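PDB 6UAV: Glyco_hydro_cc domain-containing protein from Pseudomonas viridiflava, which probably hydrolyses internal beta-1,3-glucosidic linkages in beta-1,3-glucans, as an endo-beta-1,3-glucanase of glycoside hydrolase family 128. Local coordinates for residues Ile154-Leu166 against Tyr176-His189. Numbering follows the deposited sequence.
Sequences IDYLAFHWYDYGL and YGKPFWVTEFANWH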
ATOM      1  N   ILE A 154       0.039 -15.834  -3.644  1.00 13.50           N
ATOM      2  CA  ILE A 154      -0.206 -14.581  -2.891  1.00 13.42           C
ATOM      3  C   ILE A 154       0.680 -14.684  -1.674  1.00 13.38           C
ATOM      4  O   ILE A 154       0.441 -15.547  -0.829  1.00 13.46           O
ATOM      5  CB  ILE A 154      -1.684 -14.362  -2.541  1.00 14.30           C
ATOM      6  CG1 ILE A 154      -2.580 -14.187  -3.783  1.00 14.80           C
ATOM      7  CG2 ILE A 154      -1.775 -13.100  -1.645  1.00 14.50           C
ATOM      8  CD1 ILE A 154      -4.039 -14.039  -3.410  1.00 15.35           C
ATOM      9  N   ASP A 155       1.724 -13.878  -1.623  1.00 12.94           N
ATOM     10  CA  ASP A 155       2.638 -13.865  -0.455  1.00 13.46           C
ATOM     11  C   ASP A 155       1.993 -13.012   0.654  1.00 13.24           C
ATOM     12  O   ASP A 155       1.994 -13.475   1.845  1.00 14.81           O
ATOM     13  CB  ASP A 155       4.040 -13.450  -0.886  1.00 13.59           C
ATOM     14  CG  ASP A 155       4.647 -14.421  -1.876  1.00 14.71           C
ATOM     15  OD1 ASP A 155       4.887 -15.632  -1.462  1.00 15.85           O
ATOM     16  OD2 ASP A 155       4.765 -14.022  -3.084  1.00 12.84           O
ATOM     17  N   TYR A 156       1.424 -11.871   0.283  1.00 12.93           N
ATOM     18  CA  TYR A 156       0.696 -10.971   1.215  1.00 11.94           C
ATOM     19  C   TYR A 156      -0.473 -10.451   0.440  1.00 11.46           C
ATOM     20  O   TYR A 156      -0.244 -10.080  -0.713  1.00 10.77           O
ATOM     21  CB  TYR A 156       1.524  -9.741   1.631  1.00 12.07           C
ATOM     22  CG  TYR A 156       2.701 -10.109   2.472  1.00 13.53           C
ATOM     23  CD1 TYR A 156       3.836 -10.643   1.923  1.00 15.12           C
ATOM     24  CD2 TYR A 156       2.627  -9.967   3.844  1.00 14.33           C
ATOM     25  CE1 TYR A 156       4.878 -11.043   2.735  1.00 16.71           C
ATOM     26  CE2 TYR A 156       3.684 -10.338   4.651  1.00 15.97           C
ATOM     27  CZ  TYR A 156       4.812 -10.865   4.090  1.00 16.90           C
ATOM     28  OH  TYR A 156       5.797 -11.271   4.956  1.00 22.49           O
ATOM     29  N   LEU A 157      -1.620 -10.331   1.080  1.00 10.90           N
ATOM     30  CA  LEU A 157      -2.708  -9.502   0.523  1.00 10.90           C
ATOM     31  C   LEU A 157      -2.396  -8.039   0.845  1.00 11.50           C
ATOM     32  O   LEU A 157      -1.619  -7.753   1.769  1.00 10.89           O
ATOM     33  CB  LEU A 157      -4.048  -9.907   1.115  1.00 11.55           C
ATOM     34  CG  LEU A 157      -4.645 -11.191   0.519  1.00 12.04           C
ATOM     35  CD1 LEU A 157      -5.856 -11.615   1.343  1.00 13.20           C
ATOM     36  CD2 LEU A 157      -5.040 -11.007  -0.962  1.00 12.50           C
ATOM     37  N   ALA A 158      -2.998  -7.116   0.116  1.00 10.16           N
ATOM     38  CA  ALA A 158      -2.851  -5.684   0.432  1.00 10.21           C
ATOM     39  C   ALA A 158      -4.253  -5.136   0.662  1.00 10.95           C
ATOM     40  O   ALA A 158      -5.221  -5.664   0.119  1.00 11.64           O
ATOM     41  CB  ALA A 158      -2.030  -4.912  -0.566  1.00 10.41           C
ATOM     42  N   PHE A 159      -4.330  -4.073   1.456  1.00 10.79           N
ATOM     43  CA  PHE A 159      -5.622  -3.497   1.815  1.00 10.87           C
ATOM     44  C   PHE A 159      -5.472  -1.988   1.954  1.00 10.50           C
ATOM     45  O   PHE A 159      -4.438  -1.511   2.399  1.00 11.66           O
ATOM     46  CB  PHE A 159      -6.112  -4.159   3.103  1.00 10.88           C
ATOM     47  CG  PHE A 159      -7.590  -3.938   3.301  1.00 11.76           C
ATOM     48  CD1 PHE A 159      -8.483  -4.412   2.368  1.00 12.20           C
ATOM     49  CD2 PHE A 159      -8.089  -3.233   4.372  1.00 11.66           C
ATOM     50  CE1 PHE A 159      -9.843  -4.181   2.489  1.00 12.84           C
ATOM     51  CE2 PHE A 159      -9.448  -3.005   4.484  1.00 12.14           C
ATOM     52  CZ  PHE A 159     -10.315  -3.479   3.546  1.00 12.43           C
ATOM     53  N   HIS A 160      -6.516  -1.264   1.566  1.00 10.70           N
ATOM     54  CA  HIS A 160      -6.680   0.177   1.746  1.00 10.55           C
ATOM     55  C   HIS A 160      -7.950   0.428   2.546  1.00 11.43           C
ATOM     56  O   HIS A 160      -8.954  -0.259   2.320  1.00 10.65           O
ATOM     57  CB  HIS A 160      -6.883   0.847   0.359  1.00 10.72           C
ATOM     58  CG  HIS A 160      -5.742   0.652  -0.594  1.00 10.48           C
ATOM     59  ND1 HIS A 160      -5.844   1.062  -1.904  1.00 10.46           N
ATOM     60  CD2 HIS A 160      -4.498   0.187  -0.402  1.00  9.45           C
ATOM     61  CE1 HIS A 160      -4.662   0.855  -2.506  1.00  9.62           C
ATOM     62  NE2 HIS A 160      -3.807   0.298  -1.586  1.00 10.01           N
ATOM     63  N   TRP A 161      -7.917   1.403   3.452  1.00 11.60           N
ATOM     64  CA  TRP A 161      -9.105   1.677   4.274  1.00 12.28           C
ATOM     65  C   TRP A 161      -9.026   3.122   4.778  1.00 12.16           C
ATOM     66  O   TRP A 161      -7.984   3.512   5.304  1.00 12.92           O
ATOM     67  CB  TRP A 161      -9.205   0.672   5.407  1.00 12.47           C
ATOM     68  CG  TRP A 161     -10.597   0.601   5.926  1.00 12.90           C
ATOM     69  CD1 TRP A 161     -11.050   1.032   7.159  1.00 13.01           C
ATOM     70  CD2 TRP A 161     -11.729   0.061   5.230  1.00 12.89           C
ATOM     71  NE1 TRP A 161     -12.388   0.791   7.255  1.00 13.80           N
ATOM     72  CE2 TRP A 161     -12.834   0.195   6.096  1.00 13.27           C
ATOM     73  CE3 TRP A 161     -11.905  -0.562   3.979  1.00 12.91           C
ATOM     74  CZ2 TRP A 161     -14.103  -0.211   5.719  1.00 14.31           C
ATOM     75  CZ3 TRP A 161     -13.172  -0.946   3.606  1.00 13.24           C
ATOM     76  CH2 TRP A 161     -14.253  -0.800   4.485  1.00 13.74           C
ATOM     77  N   TYR A 162     -10.129   3.842   4.598  1.00 12.77           N
ATOM     78  CA  TYR A 162     -10.274   5.279   4.938  1.00 12.79           C
ATOM     79  C   TYR A 162     -11.382   5.540   5.978  1.00 13.14           C
ATOM     80  O   TYR A 162     -12.036   6.576   5.968  1.00 13.05           O
ATOM     81  CB  TYR A 162     -10.522   6.031   3.627  1.00 12.18           C
ATOM     82  CG  TYR A 162      -9.282   6.126   2.782  1.00 12.55           C
ATOM     83  CD1 TYR A 162      -8.917   5.075   1.950  1.00 12.34           C
ATOM     84  CD2 TYR A 162      -8.412   7.204   2.892  1.00 12.63           C
ATOM     85  CE1 TYR A 162      -7.785   5.155   1.152  1.00 12.18           C
ATOM     86  CE2 TYR A 162      -7.271   7.300   2.116  1.00 12.88           C
ATOM     87  CZ  TYR A 162      -6.951   6.261   1.251  1.00 12.21           C
ATOM     88  OH  TYR A 162      -5.836   6.384   0.483  1.00 11.93           O
ATOM     89  N   ASP A 163     -11.670   4.568   6.855  1.00 13.96           N
ATOM     90  CA  ASP A 163     -12.818   4.672   7.793  1.00 14.49           C
ATOM     91  C   ASP A 163     -12.438   3.939   9.058  1.00 14.01           C
ATOM     92  O   ASP A 163     -11.339   3.391   9.179  1.00 13.77           O
ATOM     93  CB  ASP A 163     -14.120   4.163   7.175  1.00 15.09           C
ATOM     94  CG  ASP A 163     -15.396   4.840   7.627  1.00 16.87           C
ATOM     95  OD1 ASP A 163     -15.412   5.381   8.735  1.00 16.65           O
ATOM     96  OD2 ASP A 163     -16.370   4.779   6.870  1.00 19.54           O
ATOM     97  N   TYR A 164     -13.335   4.025  10.034  1.00 14.79           N
ATOM     98  CA  TYR A 164     -13.253   3.160  11.219  1.00 15.22           C
ATOM     99  C   TYR A 164     -13.392   1.687  10.796  1.00 15.23           C
ATOM    100  O   TYR A 164     -13.780   1.387   9.647  1.00 14.46           O
ATOM    101  CB  TYR A 164     -14.384   3.511  12.181  1.00 16.15           C
ATOM    102  CG  TYR A 164     -14.313   4.919  12.709  1.00 15.72           C
ATOM    103  CD1 TYR A 164     -14.949   5.942  12.035  1.00 15.89           C
ATOM    104  CD2 TYR A 164     -13.623   5.235  13.870  1.00 15.95           C
ATOM    105  CE1 TYR A 164     -14.903   7.250  12.484  1.00 15.85           C
ATOM    106  CE2 TYR A 164     -13.581   6.545  14.347  1.00 16.53           C
ATOM    107  CZ  TYR A 164     -14.180   7.560  13.627  1.00 16.52           C
ATOM    108  OH  TYR A 164     -14.190   8.852  14.087  1.00 16.80           O
ATOM    109  N   GLY A 165     -13.011   0.799  11.720  1.00 15.74           N
ATOM    110  CA  GLY A 165     -13.181  -0.656  11.562  1.00 15.71           C
ATOM    111  C   GLY A 165     -12.086  -1.320  10.768  1.00 15.20           C
ATOM    112  O   GLY A 165     -12.313  -2.515  10.326  1.00 15.35           O
ATOM    113  N   LEU A 166     -10.936  -0.689  10.592  1.00 14.37           N
ATOM    114  CA  LEU A 166      -9.863  -1.371   9.842  1.00 14.17           C
ATOM    115  C   LEU A 166      -9.538  -2.758  10.446  1.00 14.59           C
ATOM    116  O   LEU A 166      -9.423  -3.748   9.691  1.00 13.58           O
ATOM    117  CB  LEU A 166      -8.643  -0.458   9.740  1.00 14.03           C
ATOM    118  CG  LEU A 166      -7.373  -1.122   9.249  1.00 13.91           C
ATOM    119  CD1 LEU A 166      -7.545  -1.750   7.848  1.00 14.26           C
ATOM    120  CD2 LEU A 166      -6.287  -0.106   9.236  1.00 13.72           C
ATOM    121  N   TYR A 176      -8.377 -15.902   4.229  1.00 15.93           N
ATOM    122  CA  TYR A 176      -7.487 -16.415   3.145  1.00 15.23           C
ATOM    123  C   TYR A 176      -6.209 -16.995   3.760  1.00 15.25           C
ATOM    124  O   TYR A 176      -5.425 -17.596   3.018  1.00 15.64           O
ATOM    125  CB  TYR A 176      -7.214 -15.339   2.084  1.00 14.09           C
ATOM    126  CG  TYR A 176      -8.493 -14.909   1.415  1.00 13.75           C
ATOM    127  CD1 TYR A 176      -9.126 -15.739   0.496  1.00 13.97           C
ATOM    128  CD2 TYR A 176      -9.149 -13.780   1.815  1.00 12.82           C
ATOM    129  CE1 TYR A 176     -10.340 -15.402  -0.066  1.00 14.13           C
ATOM    130  CE2 TYR A 176     -10.354 -13.406   1.249  1.00 13.03           C
ATOM    131  CZ  TYR A 176     -10.960 -14.228   0.319  1.00 13.67           C
ATOM    132  OH  TYR A 176     -12.175 -13.907  -0.194  1.00 14.87           O
ATOM    133  N   GLY A 177      -5.961 -16.759   5.044  1.00 14.83           N
ATOM    134  CA  GLY A 177      -4.758 -17.299   5.722  1.00 15.30           C
ATOM    135  C   GLY A 177      -3.496 -16.557   5.279  1.00 15.25           C
ATOM    136  O   GLY A 177      -2.369 -17.112   5.403  1.00 16.52           O
ATOM    137  N   LYS A 178      -3.645 -15.337   4.767  1.00 14.78           N
ATOM    138  CA  LYS A 178      -2.531 -14.520   4.269  1.00 14.90           C
ATOM    139  C   LYS A 178      -2.300 -13.300   5.159  1.00 14.83           C
ATOM    140  O   LYS A 178      -3.259 -12.642   5.626  1.00 14.27           O
ATOM    141  CB  LYS A 178      -2.888 -13.980   2.890  1.00 15.31           C
ATOM    142  CG  LYS A 178      -3.093 -15.033   1.817  1.00 16.52           C
ATOM    143  CD  LYS A 178      -1.942 -16.049   1.677  1.00 17.41           C
ATOM    144  CE  LYS A 178      -2.249 -16.987   0.526  1.00 19.29           C
ATOM    145  NZ  LYS A 178      -1.050 -17.729   0.102  1.00 20.32           N
ATOM    146  N   PRO A 179      -1.017 -12.970   5.418  1.00 14.14           N
ATOM    147  CA  PRO A 179      -0.671 -11.705   6.058  1.00 13.75           C
ATOM    148  C   PRO A 179      -0.841 -10.541   5.073  1.00 12.70           C
ATOM    149  O   PRO A 179      -1.154 -10.722   3.893  1.00 12.11           O
ATOM    150  CB  PRO A 179       0.772 -11.911   6.484  1.00 13.91           C
ATOM    151  CG  PRO A 179       1.292 -12.789   5.396  1.00 14.95           C
ATOM    152  CD  PRO A 179       0.177 -13.784   5.131  1.00 14.98           C
ATOM    153  N   PHE A 180      -0.783  -9.324   5.619  1.00 12.74           N
ATOM    154  CA  PHE A 180      -1.211  -8.100   4.919  1.00 12.34           C
ATOM    155  C   PHE A 180      -0.088  -7.076   4.866  1.00 12.37           C
ATOM    156  O   PHE A 180       0.723  -6.991   5.821  1.00 12.42           O
ATOM    157  CB  PHE A 180      -2.356  -7.406   5.636  1.00 13.10           C
ATOM    158  CG  PHE A 180      -3.537  -8.317   5.840  1.00 13.90           C
ATOM    159  CD1 PHE A 180      -4.427  -8.501   4.809  1.00 14.91           C
ATOM    160  CD2 PHE A 180      -3.806  -8.861   7.088  1.00 14.21           C
ATOM    161  CE1 PHE A 180      -5.534  -9.312   4.980  1.00 16.27           C
ATOM    162  CE2 PHE A 180      -4.939  -9.637   7.265  1.00 14.91           C
ATOM    163  CZ  PHE A 180      -5.797  -9.862   6.206  1.00 15.58           C
ATOM    164  N   TRP A 181      -0.158  -6.243   3.852  1.00 12.00           N
ATOM    165  CA  TRP A 181       0.360  -4.866   3.896  1.00 12.11           C
ATOM    166  C   TRP A 181      -0.855  -3.943   3.774  1.00 11.89           C
ATOM    167  O   TRP A 181      -1.682  -4.111   2.822  1.00 11.44           O
ATOM    168  CB  TRP A 181       1.329  -4.609   2.738  1.00 12.04           C
ATOM    169  CG  TRP A 181       2.640  -5.345   2.743  1.00 12.15           C
ATOM    170  CD1 TRP A 181       2.975  -6.597   3.180  1.00 13.00           C
ATOM    171  CD2 TRP A 181       3.835  -4.802   2.151  1.00 12.47           C
ATOM    172  NE1 TRP A 181       4.294  -6.872   2.901  1.00 12.83           N
ATOM    173  CE2 TRP A 181       4.839  -5.785   2.258  1.00 12.75           C
ATOM    174  CE3 TRP A 181       4.141  -3.558   1.590  1.00 12.40           C
ATOM    175  CZ2 TRP A 181       6.142  -5.566   1.794  1.00 13.05           C
ATOM    176  CZ3 TRP A 181       5.413  -3.358   1.124  1.00 12.78           C
ATOM    177  CH2 TRP A 181       6.392  -4.358   1.206  1.00 12.79           C
ATOM    178  N   VAL A 182      -0.972  -2.950   4.659  1.00 11.81           N
ATOM    179  CA  VAL A 182      -2.101  -2.002   4.554  1.00 11.38           C
ATOM    180  C   VAL A 182      -1.511  -0.769   3.872  1.00 11.43           C
ATOM    181  O   VAL A 182      -0.909   0.063   4.572  1.00 11.18           O
ATOM    182  CB  VAL A 182      -2.686  -1.713   5.946  1.00 11.86           C
ATOM    183  CG1 VAL A 182      -3.701  -0.597   5.863  1.00 11.68           C
ATOM    184  CG2 VAL A 182      -3.303  -2.961   6.604  1.00 12.62           C
ATOM    185  N   THR A 183      -1.674  -0.649   2.549  1.00 10.99           N
ATOM    186  CA  THR A 183      -0.776   0.233   1.759  1.00 10.86           C
ATOM    187  C   THR A 183      -1.385   1.614   1.531  1.00 10.82           C
ATOM    188  O   THR A 183      -0.749   2.458   0.915  1.00 10.23           O
ATOM    189  CB  THR A 183      -0.378  -0.473   0.457  1.00 10.90           C
ATOM    190  OG1 THR A 183      -1.581  -0.856  -0.210  1.00 10.66           O
ATOM    191  CG2 THR A 183       0.487  -1.674   0.747  1.00 11.02           C
ATOM    192  N   GLU A 184      -2.604   1.821   1.994  1.00 10.90           N
ATOM    193  CA  GLU A 184      -3.218   3.158   2.115  1.00 10.91           C
ATOM    194  C   GLU A 184      -4.140   3.105   3.329  1.00 10.73           C
ATOM    195  O   GLU A 184      -5.029   2.205   3.431  1.00 10.54           O
ATOM    196  CB  GLU A 184      -4.098   3.609   0.945  1.00 10.84           C
ATOM    197  CG  GLU A 184      -3.388   3.630  -0.390  1.00 11.46           C
ATOM    198  CD  GLU A 184      -4.235   4.042  -1.557  1.00 11.22           C
ATOM    199  OE1 GLU A 184      -5.347   4.630  -1.369  1.00 11.64           O
ATOM    200  OE2 GLU A 184      -3.815   3.740  -2.726  1.00 12.30           O
ATOM    201  N   PHE A 185      -3.963   4.056   4.241  1.00 10.83           N
ATOM    202  CA  PHE A 185      -4.935   4.265   5.336  1.00 11.23           C
ATOM    203  C   PHE A 185      -4.846   5.678   5.871  1.00 11.82           C
ATOM    204  O   PHE A 185      -3.862   6.377   5.698  1.00 11.26           O
ATOM    205  CB  PHE A 185      -4.785   3.264   6.475  1.00 11.47           C
ATOM    206  CG  PHE A 185      -3.587   3.415   7.353  1.00 11.39           C
ATOM    207  CD1 PHE A 185      -2.316   3.238   6.861  1.00 11.25           C
ATOM    208  CD2 PHE A 185      -3.738   3.820   8.676  1.00 11.84           C
ATOM    209  CE1 PHE A 185      -1.197   3.389   7.666  1.00 11.43           C
ATOM    210  CE2 PHE A 185      -2.634   3.932   9.494  1.00 11.99           C
ATOM    211  CZ  PHE A 185      -1.370   3.745   8.981  1.00 12.15           C
ATOM    212  N   ALA A 186      -5.983   6.083   6.408  1.00 12.11           N
ATOM    213  CA  ALA A 186      -6.235   7.358   7.104  1.00 13.06           C
ATOM    214  C   ALA A 186      -7.676   7.238   7.554  1.00 13.70           C
ATOM    215  O   ALA A 186      -8.377   6.319   7.045  1.00 14.06           O
ATOM    216  CB  ALA A 186      -6.010   8.487   6.128  1.00 12.57           C
ATOM    217  N   ASN A 187      -8.183   8.134   8.392  1.00 13.45           N
ATOM    218  CA  ASN A 187      -9.639   8.133   8.606  1.00 13.61           C
ATOM    219  C   ASN A 187     -10.294   9.356   7.978  1.00 13.61           C
ATOM    220  O   ASN A 187     -10.067  10.469   8.453  1.00 14.40           O
ATOM    221  CB  ASN A 187      -9.984   8.046  10.088  1.00 14.49           C
ATOM    222  CG  ASN A 187     -11.418   7.606  10.314  1.00 14.95           C
ATOM    223  OD1 ASN A 187     -12.321   7.947   9.524  1.00 14.52           O
ATOM    224  ND2 ASN A 187     -11.609   6.815  11.368  1.00 14.86           N
ATOM    225  N   TRP A 188     -11.109   9.123   6.955  1.00 13.54           N
ATOM    226  CA  TRP A 188     -11.824  10.157   6.180  1.00 14.33           C
ATOM    227  C   TRP A 188     -13.317  10.073   6.430  1.00 14.81           C
ATOM    228  O   TRP A 188     -14.099  10.590   5.618  1.00 15.63           O
ATOM    229  CB  TRP A 188     -11.475   9.988   4.699  1.00 14.11           C
ATOM    230  CG  TRP A 188     -10.072  10.389   4.350  1.00 13.86           C
ATOM    231  CD1 TRP A 188      -8.995  10.589   5.175  1.00 14.24           C
ATOM    232  CD2 TRP A 188      -9.582  10.559   3.010  1.00 13.83           C
ATOM    233  NE1 TRP A 188      -7.880  10.923   4.434  1.00 13.91           N
ATOM    234  CE2 TRP A 188      -8.229  10.942   3.102  1.00 13.57           C
ATOM    235  CE3 TRP A 188     -10.200  10.484   1.754  1.00 14.25           C
ATOM    236  CZ2 TRP A 188      -7.450  11.154   1.957  1.00 13.88           C
ATOM    237  CZ3 TRP A 188      -9.449  10.781   0.631  1.00 14.51           C
ATOM    238  CH2 TRP A 188      -8.098  11.100   0.736  1.00 14.28           C
ATOM    239  N   HIS A 189     -13.752   9.543   7.577  1.00 15.66           N
ATOM    240  CA  HIS A 189     -15.201   9.560   7.899  1.00 16.27           C
ATOM    241  C   HIS A 189     -15.745  10.988   7.777  1.00 17.06           C
ATOM    242  O   HIS A 189     -15.156  11.901   8.325  1.00 18.00           O
ATOM    243  CB  HIS A 189     -15.450   9.049   9.310  1.00 16.56           C
ATOM    244  CG  HIS A 189     -16.833   8.602   9.562  1.00 17.20           C
ATOM    245  ND1 HIS A 189     -17.175   7.282   9.313  1.00 16.91           N
ATOM    246  CD2 HIS A 189     -17.922   9.238  10.060  1.00 17.59           C
ATOM    247  CE1 HIS A 189     -18.420   7.090   9.729  1.00 17.71           C
ATOM    248  NE2 HIS A 189     -18.939   8.301  10.167  1.00 18.39           N
TER
HETATM  249  O   HOH W   1       0.660 -18.319  -2.173  1.00 21.13           O
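His160 and Glu184 stack where strand 156-161 runs beside strand 180-183, and their stacking illustrates how a TIM barrel gathers polar side chains at the C-terminal ends of its parallel strands. The two strands belong to one beta-alpha-beta unit, linked through helix 166-173. Leu157 N to Pro179 O (2.9 Å) begins a ladder; Trp181 then straddles Ala158, giving its N-H to Leu157 O and accepting from Phe159 N, and Thr183 N bonds to Phe159 O. Where the chain turns a corner at Glu184, Trp161 N still bonds to Glu184 O. The tight part lies just there. Glu184 CG sits 3.5 Å from the centroid of the His160 ring, almost on its normal, and the carboxylate continues over the same ring, the two planes 21° apart. At the ring edge, in plane, His160 NE2 and Thr183 OG1 share a hydrogen bond, while ND1 bonds to Glu84; with a partner on each nitrogen, the ring's rotation is fixed. Glu184 is extended beyond CG (chi2 179°), which carries OE1 to the Tyr162 hydroxyl, while OE2 bonds to Trp31. Glu184 lies near the end of the seventh strand and Glu84 follows the fourth, consistent with the catalytic carboxylate pair of clan GH-A glycosidases.

The more solvent-accessible ends are held differently. At the strand start, Lys178 NZ reaches Ile154 O, and the edge of Trp181 meets the face of Tyr156. Beyond the strands, Tyr162 directs its edge at the face of Trp188, and Asp163 OD1 receives both Tyr164 N and, on its syn side, His189 ND1 at 2.7 Å.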